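Local coordinates for chromosome partition protein Smc (Pyrococcus yayanosii, PDB 5XEI) that probably binds and hydrolyses ATP through its head domain and, as a homodimer, probably serves chromosome condensation and partitioning, at residues Glu138-Val143 against Ala432-Ile437; Asp164-Ile169 against Gln438-Ala443; Arg367-Ile372 against Leu391-Pro396. All blocks are in the same frame, centred on the assembly; numbering follows the deposited sequence.

Contact 1 of 3, residues Glu138-Val143 against Ala432-Ile437; sequences EGYNLV and AFIFAI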
loop_
_atom_site.group_PDB
_atom_site.type_symbol
_atom_site.label_atom_id
_atom_site.label_comp_id
_atom_site.label_asym_id
_atom_site.label_seq_id
_atom_site.Cartn_x
_atom_site.Cartn_y
_atom_site.Cartn_z
ATOM N N GLU A 138 -14.475 3.645 14.398
ATOM C CA GLU A 138 -14.648 2.557 15.362
ATOM C C GLU A 138 -15.919 2.723 16.198
ATOM O O GLU A 138 -16.045 2.123 17.268
ATOM C CB GLU A 138 -13.425 2.429 16.276
ATOM C CG GLU A 138 -12.111 2.583 15.521
ATOM C CD GLU A 138 -11.294 1.307 15.438
ATOM O OE1 GLU A 138 -10.143 1.389 14.956
ATOM O OE2 GLU A 138 -11.792 0.236 15.854
ATOM N N GLY A 139 -16.869 3.527 15.731
ATOM C CA GLY A 139 -18.040 3.812 16.525
ATOM C C GLY A 139 -17.769 4.497 17.845
ATOM O O GLY A 139 -18.623 4.433 18.736
ATOM N N TYR A 140 -16.614 5.164 18.002
ATOM C CA TYR A 140 -16.334 5.850 19.270
ATOM C C TYR A 140 -17.387 6.904 19.582
ATOM O O TYR A 140 -17.716 7.113 20.752
ATOM C CB TYR A 140 -14.930 6.485 19.270
ATOM C CG TYR A 140 -14.845 7.973 18.875
ATOM C CD1 TYR A 140 -14.669 8.358 17.554
ATOM C CD2 TYR A 140 -14.911 8.983 19.833
ATOM C CE1 TYR A 140 -14.594 9.697 17.198
ATOM C CE2 TYR A 140 -14.833 10.327 19.481
ATOM C CZ TYR A 140 -14.678 10.673 18.168
ATOM O OH TYR A 140 -14.606 11.999 17.810
ATOM N N ASN A 141 -17.930 7.569 18.557
ATOM C CA ASN A 141 -18.930 8.617 18.734
ATOM C C ASN A 141 -20.351 8.078 18.915
ATOM O O ASN A 141 -21.264 8.877 19.170
ATOM C CB ASN A 141 -18.902 9.577 17.535
ATOM C CG ASN A 141 -19.130 8.853 16.224
ATOM O OD1 ASN A 141 -18.715 7.711 16.087
ATOM N ND2 ASN A 141 -19.823 9.485 15.282
ATOM N N LEU A 142 -20.560 6.760 18.774
ATOM C CA LEU A 142 -21.834 6.105 19.110
ATOM C C LEU A 142 -21.675 5.375 20.439
ATOM O O LEU A 142 -21.094 4.285 20.495
ATOM C CB LEU A 142 -22.272 5.122 18.030
ATOM C CG LEU A 142 -22.131 5.545 16.577
ATOM C CD1 LEU A 142 -22.411 4.377 15.658
ATOM C CD2 LEU A 142 -23.076 6.675 16.293
ATOM N N VAL A 143 -22.227 5.967 21.500
ATOM C CA VAL A 143 -22.167 5.399 22.841
ATOM C C VAL A 143 -23.537 4.874 23.247
ATOM O O VAL A 143 -24.354 5.602 23.823
ATOM C CB VAL A 143 -21.660 6.430 23.858
ATOM C CG1 VAL A 143 -21.141 5.729 25.077
ATOM C CG2 VAL A 143 -20.595 7.259 23.248
ATOM N N ALA A 432 -14.100 11.816 29.186
ATOM C CA ALA A 432 -12.929 12.659 28.966
ATOM C C ALA A 432 -12.210 12.229 27.699
ATOM O O ALA A 432 -11.933 13.051 26.817
ATOM C CB ALA A 432 -11.986 12.617 30.168
ATOM N N PHE A 433 -11.946 10.929 27.572
ATOM C CA PHE A 433 -11.351 10.409 26.351
ATOM C C PHE A 433 -12.130 10.860 25.127
ATOM O O PHE A 433 -11.571 11.478 24.220
ATOM C CB PHE A 433 -11.295 8.889 26.397
ATOM C CG PHE A 433 -10.338 8.305 25.412
ATOM C CD1 PHE A 433 -9.079 8.861 25.247
ATOM C CD2 PHE A 433 -10.673 7.193 24.666
ATOM C CE1 PHE A 433 -8.183 8.321 24.351
ATOM C CE2 PHE A 433 -9.771 6.637 23.765
ATOM C CZ PHE A 433 -8.534 7.203 23.611
ATOM N N ILE A 434 -13.434 10.565 25.100
ATOM C CA ILE A 434 -14.260 10.893 23.942
ATOM C C ILE A 434 -14.141 12.369 23.623
ATOM O O ILE A 434 -13.890 12.765 22.479
ATOM C CB ILE A 434 -15.727 10.490 24.196
ATOM C CG1 ILE A 434 -15.840 8.975 24.398
ATOM C CG2 ILE A 434 -16.629 10.946 23.053
ATOM C CD1 ILE A 434 -17.241 8.457 24.353
ATOM N N PHE A 435 -14.281 13.207 24.640
ATOM C CA PHE A 435 -14.216 14.635 24.392
ATOM C C PHE A 435 -12.834 15.082 23.968
ATOM O O PHE A 435 -12.720 16.039 23.192
ATOM C CB PHE A 435 -14.679 15.403 25.621
ATOM C CG PHE A 435 -16.145 15.611 25.636
ATOM C CD1 PHE A 435 -16.717 16.601 24.842
ATOM C CD2 PHE A 435 -16.964 14.786 26.379
ATOM C CE1 PHE A 435 -18.080 16.792 24.825
ATOM C CE2 PHE A 435 -18.332 14.969 26.361
ATOM C CZ PHE A 435 -18.896 15.981 25.576
ATOM N N ALA A 436 -11.786 14.418 24.466
ATOM C CA ALA A 436 -10.427 14.751 24.052
ATOM C C ALA A 436 -10.289 14.645 22.536
ATOM O O ALA A 436 -9.851 15.587 21.864
ATOM C CB ALA A 436 -9.427 13.837 24.758
ATOM N N ILE A 437 -10.691 13.499 21.978
ATOM C CA ILE A 437 -10.677 13.339 20.534
ATOM C C ILE A 437 -11.563 14.386 19.875
ATOM O O ILE A 437 -11.199 14.976 18.853
ATOM C CB ILE A 437 -11.111 11.918 20.152
ATOM C CG1 ILE A 437 -9.976 10.925 20.386
ATOM C CG2 ILE A 437 -11.524 11.885 18.693
ATOM C CD1 ILE A 437 -9.826 10.416 21.783
#
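Tyr140 OH is held by a hydrogen bond to the hydroxyl of Tyr446, and the same oxygen also lies against the CG2 methyl of Ile437. A tyrosine suits the place because its phenol can be apolar along the ring and polar at the far end. CG2 of Ile437 lies 3.2 Å from Tyr140 OH and 3.4 Å from Tyr140 CZ, coming in obliquely to the ring as the two side chains run past each other in opposite directions. Ile434, one helical turn earlier, meets the ring farther back: its CG2 is 4.0 Å from Tyr140 CE2, and its carbonyl oxygen sits at the ring edge, near the plane. Over one ring face stands CB of the next residue, Asn141, 4.2 Å above the centre. The phenol lies at a type I turn from Gly139 to Leu142, closed by Leu142 N to Gly139 O at 3.0 Å; positive phi (61°) suits the glycine at its start. Asn141 ND2 ties the turn to Phe445 O, and strand 142-143 then joins the mixed sheet of the ABC-type ATPase head as an outermost strand, parallel to strand 445-449, which in this family carries the Walker B motif. Helix 424-440, which begins within the family's signature motif, packs against the turn and the strand. Val143 points toward that helix, its CG2 3.7 Å from Ile434 CD1. The extended end of Ile434 (chi2 -167°) carries CD1 out to this valine and also to within 3.9 Å of Tyr140 O. Branched aliphatic residues fit here, since Ile434 touches the ring with one methyl and the strand with the other. The side chain of Val143 lies about 12 Å from that of Ser40, in the predicted ATP site.

Contact 2 of 3, residues Asp164-Ile169 against Gln438-Ala443; sequences DEISGI and QRFKPA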
loop_
_atom_site.group_PDB
_atom_site.type_symbol
_atom_site.label_atom_id
_atom_site.label_comp_id
_atom_site.label_asym_id
_atom_site.label_seq_id
_atom_site.Cartn_x
_atom_site.Cartn_y
_atom_site.Cartn_z
ATOM N N ASP A 164 -4.746 6.060 15.331
ATOM C CA ASP A 164 -4.246 6.045 13.949
ATOM C C ASP A 164 -5.218 6.724 13.001
ATOM O O ASP A 164 -4.848 7.639 12.250
ATOM C CB ASP A 164 -3.986 4.621 13.434
ATOM C CG ASP A 164 -2.984 3.844 14.280
ATOM O OD1 ASP A 164 -2.124 4.476 14.929
ATOM O OD2 ASP A 164 -3.025 2.588 14.266
ATOM N N GLU A 165 -6.464 6.251 12.999
ATOM C CA GLU A 165 -7.524 6.906 12.243
ATOM C C GLU A 165 -7.536 8.420 12.465
ATOM O O GLU A 165 -7.447 9.202 11.509
ATOM C CB GLU A 165 -8.858 6.276 12.629
ATOM C CG GLU A 165 -8.977 4.816 12.181
ATOM C CD GLU A 165 -10.378 4.255 12.351
ATOM O OE1 GLU A 165 -10.510 3.053 12.681
ATOM O OE2 GLU A 165 -11.341 5.031 12.167
ATOM N N ILE A 166 -7.616 8.858 13.722
ATOM C CA ILE A 166 -7.783 10.282 13.990
ATOM C C ILE A 166 -6.592 11.073 13.452
ATOM O O ILE A 166 -6.747 12.147 12.858
ATOM C CB ILE A 166 -7.989 10.531 15.497
ATOM C CG1 ILE A 166 -9.210 9.773 16.033
ATOM C CG2 ILE A 166 -8.117 12.008 15.763
ATOM C CD1 ILE A 166 -10.406 9.799 15.121
ATOM N N SER A 167 -5.384 10.554 13.669
ATOM C CA SER A 167 -4.194 11.269 13.242
ATOM C C SER A 167 -4.094 11.340 11.730
ATOM O O SER A 167 -3.457 12.262 11.208
ATOM C CB SER A 167 -2.939 10.619 13.830
ATOM O OG SER A 167 -2.867 9.246 13.511
ATOM N N GLY A 168 -4.728 10.412 11.020
ATOM C CA GLY A 168 -4.749 10.468 9.575
ATOM C C GLY A 168 -3.488 9.977 8.903
ATOM O O GLY A 168 -3.174 10.423 7.796
ATOM N N ILE A 169 -2.760 9.053 9.534
ATOM C CA ILE A 169 -1.540 8.507 8.947
ATOM C C ILE A 169 -1.778 7.659 7.702
ATOM O O ILE A 169 -0.809 7.233 7.063
ATOM C CB ILE A 169 -0.787 7.650 9.980
ATOM C CG1 ILE A 169 -1.713 6.551 10.516
ATOM C CG2 ILE A 169 -0.206 8.528 11.079
ATOM C CD1 ILE A 169 -1.035 5.543 11.420
ATOM N N GLN A 438 -12.728 14.652 20.455
ATOM C CA GLN A 438 -13.683 15.513 19.776
ATOM C C GLN A 438 -13.137 16.928 19.627
ATOM O O GLN A 438 -13.462 17.612 18.653
ATOM C CB GLN A 438 -15.022 15.486 20.522
ATOM C CG GLN A 438 -15.380 16.747 21.299
ATOM C CD GLN A 438 -15.958 17.852 20.439
ATOM O OE1 GLN A 438 -16.371 17.621 19.306
ATOM N NE2 GLN A 438 -15.965 19.068 20.969
ATOM N N ARG A 439 -12.299 17.383 20.563
ATOM C CA ARG A 439 -11.717 18.719 20.434
ATOM C C ARG A 439 -10.589 18.737 19.428
ATOM O O ARG A 439 -10.404 19.736 18.726
ATOM C CB ARG A 439 -11.226 19.237 21.775
ATOM C CG ARG A 439 -12.305 19.083 22.775
ATOM C CD ARG A 439 -12.447 20.282 23.716
ATOM N NE ARG A 439 -13.864 20.479 23.964
ATOM C CZ ARG A 439 -14.325 21.155 25.008
ATOM N NH1 ARG A 439 -13.460 21.660 25.899
ATOM N NH2 ARG A 439 -15.640 21.316 25.184
ATOM N N PHE A 440 -9.867 17.634 19.293
ATOM C CA PHE A 440 -8.893 17.573 18.222
ATOM C C PHE A 440 -9.593 17.467 16.881
ATOM O O PHE A 440 -9.452 18.338 16.014
ATOM C CB PHE A 440 -7.948 16.405 18.453
ATOM C CG PHE A 440 -6.790 16.405 17.546
ATOM C CD1 PHE A 440 -5.694 17.210 17.813
ATOM C CD2 PHE A 440 -6.782 15.609 16.419
ATOM C CE1 PHE A 440 -4.600 17.219 16.965
ATOM C CE2 PHE A 440 -5.690 15.601 15.572
ATOM C CZ PHE A 440 -4.598 16.408 15.842
ATOM N N LYS A 441 -10.386 16.415 16.702
ATOM C CA LYS A 441 -11.014 16.140 15.412
ATOM C C LYS A 441 -12.482 15.800 15.646
ATOM O O LYS A 441 -12.845 14.632 15.829
ATOM C CB LYS A 441 -10.290 15.014 14.672
ATOM C CG LYS A 441 -10.466 15.070 13.158
ATOM C CD LYS A 441 -9.245 14.513 12.371
ATOM C CE LYS A 441 -8.158 15.583 12.119
ATOM N NZ LYS A 441 -6.915 15.084 11.406
ATOM N N PRO A 442 -13.352 16.809 15.610
ATOM C CA PRO A 442 -14.789 16.561 15.828
ATOM C C PRO A 442 -15.346 15.559 14.828
ATOM O O PRO A 442 -15.177 15.708 13.619
ATOM C CB PRO A 442 -15.422 17.945 15.625
ATOM C CG PRO A 442 -14.293 18.924 15.470
ATOM C CD PRO A 442 -13.079 18.156 15.086
ATOM N N ALA A 443 -16.025 14.530 15.337
ATOM C CA ALA A 443 -16.857 13.705 14.475
ATOM C C ALA A 443 -18.138 14.468 14.108
ATOM O O ALA A 443 -18.535 15.403 14.814
ATOM C CB ALA A 443 -17.200 12.393 15.172
#
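A Schellman motif ends helix 156-167, and the contact sets this helix end against the C-terminal end of helix 424-440, within the SMC head and just before the long coiled-coil helix 170-246 sets out. Gly168 turns the chain with a positive phi of 79°, a value that glycine adopts easily, and its N reaches back to Asp164 O at 3.0 Å and, more weakly, to Glu165 O. Ser167 points away from Lys441, packing on Thr368. Ile166 is the apolar partner on this helix. Its CG2 methyl lies 3.9 Å from both Phe440 CD2 and Lys441 CB, approaching the phenyl ring obliquely. Phe440 is well suited to this place: with CG anti to the backbone N, chi1 -170° lays the ring along helix 321-383, against Thr368 and Ala371, with CD2 left on the side facing Ile166, and the one residue joins three helices. Lys441, the first residue to leave helical geometry, runs alongside Ile166 in the opposite direction. Its long chain gives both an apolar stem for the isoleucine and a charged end for the backbone. A bend at chi2 and another at chi3 (-87°) fold the chain so that NZ gives a weak hydrogen bond to Ile166 O. Such an ammonium group near the last turn of a helix would probably be favoured by the partial negative charge that gathers there. Ile166 O has Lys441 NZ at 3.3 Å and the lysine methylene CD at 3.5 Å.

Contact 3 of 3, residues Arg367-Ile372 against Leu391-Pro396; sequences RTLEAI and LILENP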
loop_
_atom_site.group_PDB
_atom_site.type_symbol
_atom_site.label_atom_id
_atom_site.label_comp_id
_atom_site.label_asym_id
_atom_site.label_seq_id
_atom_site.Cartn_x
_atom_site.Cartn_y
_atom_site.Cartn_z
ATOM N N ARG A 367 2.261 13.880 17.328
ATOM C CA ARG A 367 1.633 15.191 17.433
ATOM C C ARG A 367 0.165 15.047 17.760
ATOM O O ARG A 367 -0.374 15.771 18.602
ATOM C CB ARG A 367 1.794 15.970 16.133
ATOM C CG ARG A 367 1.283 17.399 16.231
ATOM C CD ARG A 367 -0.121 17.599 15.676
ATOM N NE ARG A 367 -0.642 18.878 16.135
ATOM C CZ ARG A 367 -1.357 19.734 15.404
ATOM N NH1 ARG A 367 -1.655 19.464 14.151
ATOM N NH2 ARG A 367 -1.758 20.888 15.928
ATOM N N THR A 368 -0.508 14.123 17.079
ATOM C CA THR A 368 -1.895 13.844 17.412
ATOM C C THR A 368 -1.987 13.248 18.800
ATOM O O THR A 368 -2.773 13.709 19.634
ATOM C CB THR A 368 -2.503 12.893 16.387
ATOM O OG1 THR A 368 -2.337 13.432 15.068
ATOM C CG2 THR A 368 -3.982 12.682 16.671
ATOM N N LEU A 369 -1.156 12.241 19.075
ATOM C CA LEU A 369 -1.256 11.529 20.339
ATOM C C LEU A 369 -1.032 12.458 21.522
ATOM O O LEU A 369 -1.673 12.311 22.566
ATOM C CB LEU A 369 -0.256 10.383 20.344
ATOM C CG LEU A 369 -0.245 9.362 21.478
ATOM C CD1 LEU A 369 0.850 9.662 22.442
ATOM C CD2 LEU A 369 -1.592 9.306 22.195
ATOM N N GLU A 370 -0.154 13.441 21.369
ATOM C CA GLU A 370 0.127 14.328 22.483
ATOM C C GLU A 370 -0.946 15.392 22.637
ATOM O O GLU A 370 -1.327 15.725 23.768
ATOM C CB GLU A 370 1.518 14.939 22.310
ATOM C CG GLU A 370 2.627 13.945 22.700
ATOM C CD GLU A 370 3.905 14.038 21.848
ATOM O OE1 GLU A 370 4.522 12.974 21.624
ATOM O OE2 GLU A 370 4.312 15.146 21.419
ATOM N N ALA A 371 -1.456 15.928 21.524
ATOM C CA ALA A 371 -2.567 16.869 21.618
ATOM C C ALA A 371 -3.726 16.239 22.383
ATOM O O ALA A 371 -4.243 16.806 23.360
ATOM C CB ALA A 371 -3.016 17.309 20.219
ATOM N N ILE A 372 -4.112 15.030 21.984
ATOM C CA ILE A 372 -5.256 14.406 22.628
ATOM C C ILE A 372 -4.974 14.166 24.108
ATOM O O ILE A 372 -5.857 14.327 24.959
ATOM C CB ILE A 372 -5.629 13.116 21.880
ATOM C CG1 ILE A 372 -6.131 13.474 20.471
ATOM C CG2 ILE A 372 -6.648 12.290 22.691
ATOM C CD1 ILE A 372 -6.326 12.274 19.560
ATOM N N LEU A 391 -2.839 9.456 29.227
ATOM C CA LEU A 391 -2.660 8.480 28.161
ATOM C C LEU A 391 -1.214 8.002 28.136
ATOM O O LEU A 391 -0.287 8.790 28.303
ATOM C CB LEU A 391 -3.020 9.101 26.815
ATOM C CG LEU A 391 -4.501 9.162 26.471
ATOM C CD1 LEU A 391 -4.709 10.196 25.393
ATOM C CD2 LEU A 391 -4.971 7.793 26.000
ATOM N N ILE A 392 -1.009 6.707 27.929
ATOM C CA ILE A 392 0.328 6.129 28.011
ATOM C C ILE A 392 0.599 5.331 26.744
ATOM O O ILE A 392 -0.133 4.378 26.445
ATOM C CB ILE A 392 0.468 5.221 29.235
ATOM C CG1 ILE A 392 -0.171 5.889 30.445
ATOM C CG2 ILE A 392 1.914 4.874 29.468
ATOM C CD1 ILE A 392 -0.590 4.912 31.485
ATOM N N LEU A 393 1.656 5.700 26.019
ATOM C CA LEU A 393 2.126 4.893 24.899
ATOM C C LEU A 393 2.942 3.719 25.414
ATOM O O LEU A 393 3.815 3.885 26.271
ATOM C CB LEU A 393 2.971 5.717 23.940
ATOM C CG LEU A 393 2.336 6.010 22.584
ATOM C CD1 LEU A 393 3.297 6.803 21.744
ATOM C CD2 LEU A 393 1.976 4.726 21.874
ATOM N N GLU A 394 2.650 2.528 24.892
ATOM C CA GLU A 394 3.374 1.340 25.323
ATOM C C GLU A 394 4.752 1.272 24.683
ATOM O O GLU A 394 5.749 1.023 25.365
ATOM C CB GLU A 394 2.559 0.087 24.999
ATOM C CG GLU A 394 1.249 0.025 25.785
ATOM C CD GLU A 394 0.604 -1.352 25.769
ATOM O OE1 GLU A 394 0.899 -2.147 24.833
ATOM O OE2 GLU A 394 -0.200 -1.627 26.698
ATOM N N ASN A 395 4.841 1.485 23.373
ATOM C CA ASN A 395 6.125 1.413 22.684
ATOM C C ASN A 395 6.465 2.802 22.172
ATOM O O ASN A 395 6.114 3.163 21.037
ATOM C CB ASN A 395 6.105 0.394 21.552
ATOM C CG ASN A 395 7.503 0.025 21.098
ATOM O OD1 ASN A 395 8.186 0.803 20.419
ATOM N ND2 ASN A 395 7.953 -1.153 21.507
ATOM N N PRO A 396 7.163 3.607 22.970
ATOM C CA PRO A 396 7.472 4.979 22.542
ATOM C C PRO A 396 8.306 5.034 21.280
ATOM O O PRO A 396 8.262 6.044 20.566
ATOM C CB PRO A 396 8.233 5.557 23.738
ATOM C CG PRO A 396 7.862 4.653 24.901
ATOM C CD PRO A 396 7.726 3.295 24.290
#
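Leu369 and Ile372 on helix 321-383 face Leu391 and Leu393 on strand 388-393, the two backbones running roughly in opposite directions and coming nearest at Leu369 and Leu391, with CA atoms 8.5 Å apart. At that separation the backbones make no hydrogen bonds to each other, and side chains span the interval. Leu369 CD1 meets the end of Leu393, 3.8 Å from its CD1 and 3.9 Å from its CG. The leucine of the helix gets there by standing CG anti to the backbone N (chi1 -173°), which throws its branched end toward the strand. One turn along, Ile372 offers its CG2 methyl to Leu391 CD1 at 3.9 Å, while the longer CG1-CD1 branch leads off elsewhere. In both pairs the side chains cross at a slant, methyl against methyl. The spacing suits both elements: residues three apart on a helix share a side, and residues two apart on a strand do likewise, so Leu391 and Leu393 point at the helix while Ile392 between them points away. This is helix-on-sheet packing in the C-terminal half of the head, where the helix arriving from the coiled coil turns back into a three-stranded antiparallel sheet. Leu404 of the neighbouring strand touches both Leu369 and Leu391. Helix 424-440 adds Phe433 against Leu391 and Ala436 against Ile372. Leucine and isoleucine fit because both present methyl groups at the end of a short hydrocarbon chain, so apolar surface meets apolar surface. With no polar bond linking the two segments, they are held to each other by van der Waals contact and the burial of hydrocarbon, without directional bonds.

Contacts 1 and 2 lie side by side, centres about 10 Å apart, because both use helix 424-440; their segments alternate along the chain. Contact 3 falls between those segments in sequence, with its centre about 16 Å from that of contact 1 and 13 Å from that of contact 2. Helix 424-440 links all three, packing also against helix 321-383 beside contact 3, where Ile437 CD1 touches Ile372 CG2. The order 138-143, 164-169, 367-372, 391-396, 432-437, 438-443 thus brings N-terminal and C-terminal portions, parted in sequence by the coiled-coil arm, which is shortened in this construct, into one ATPase head, with contacts 2 and 3 close to where that arm leaves and returns.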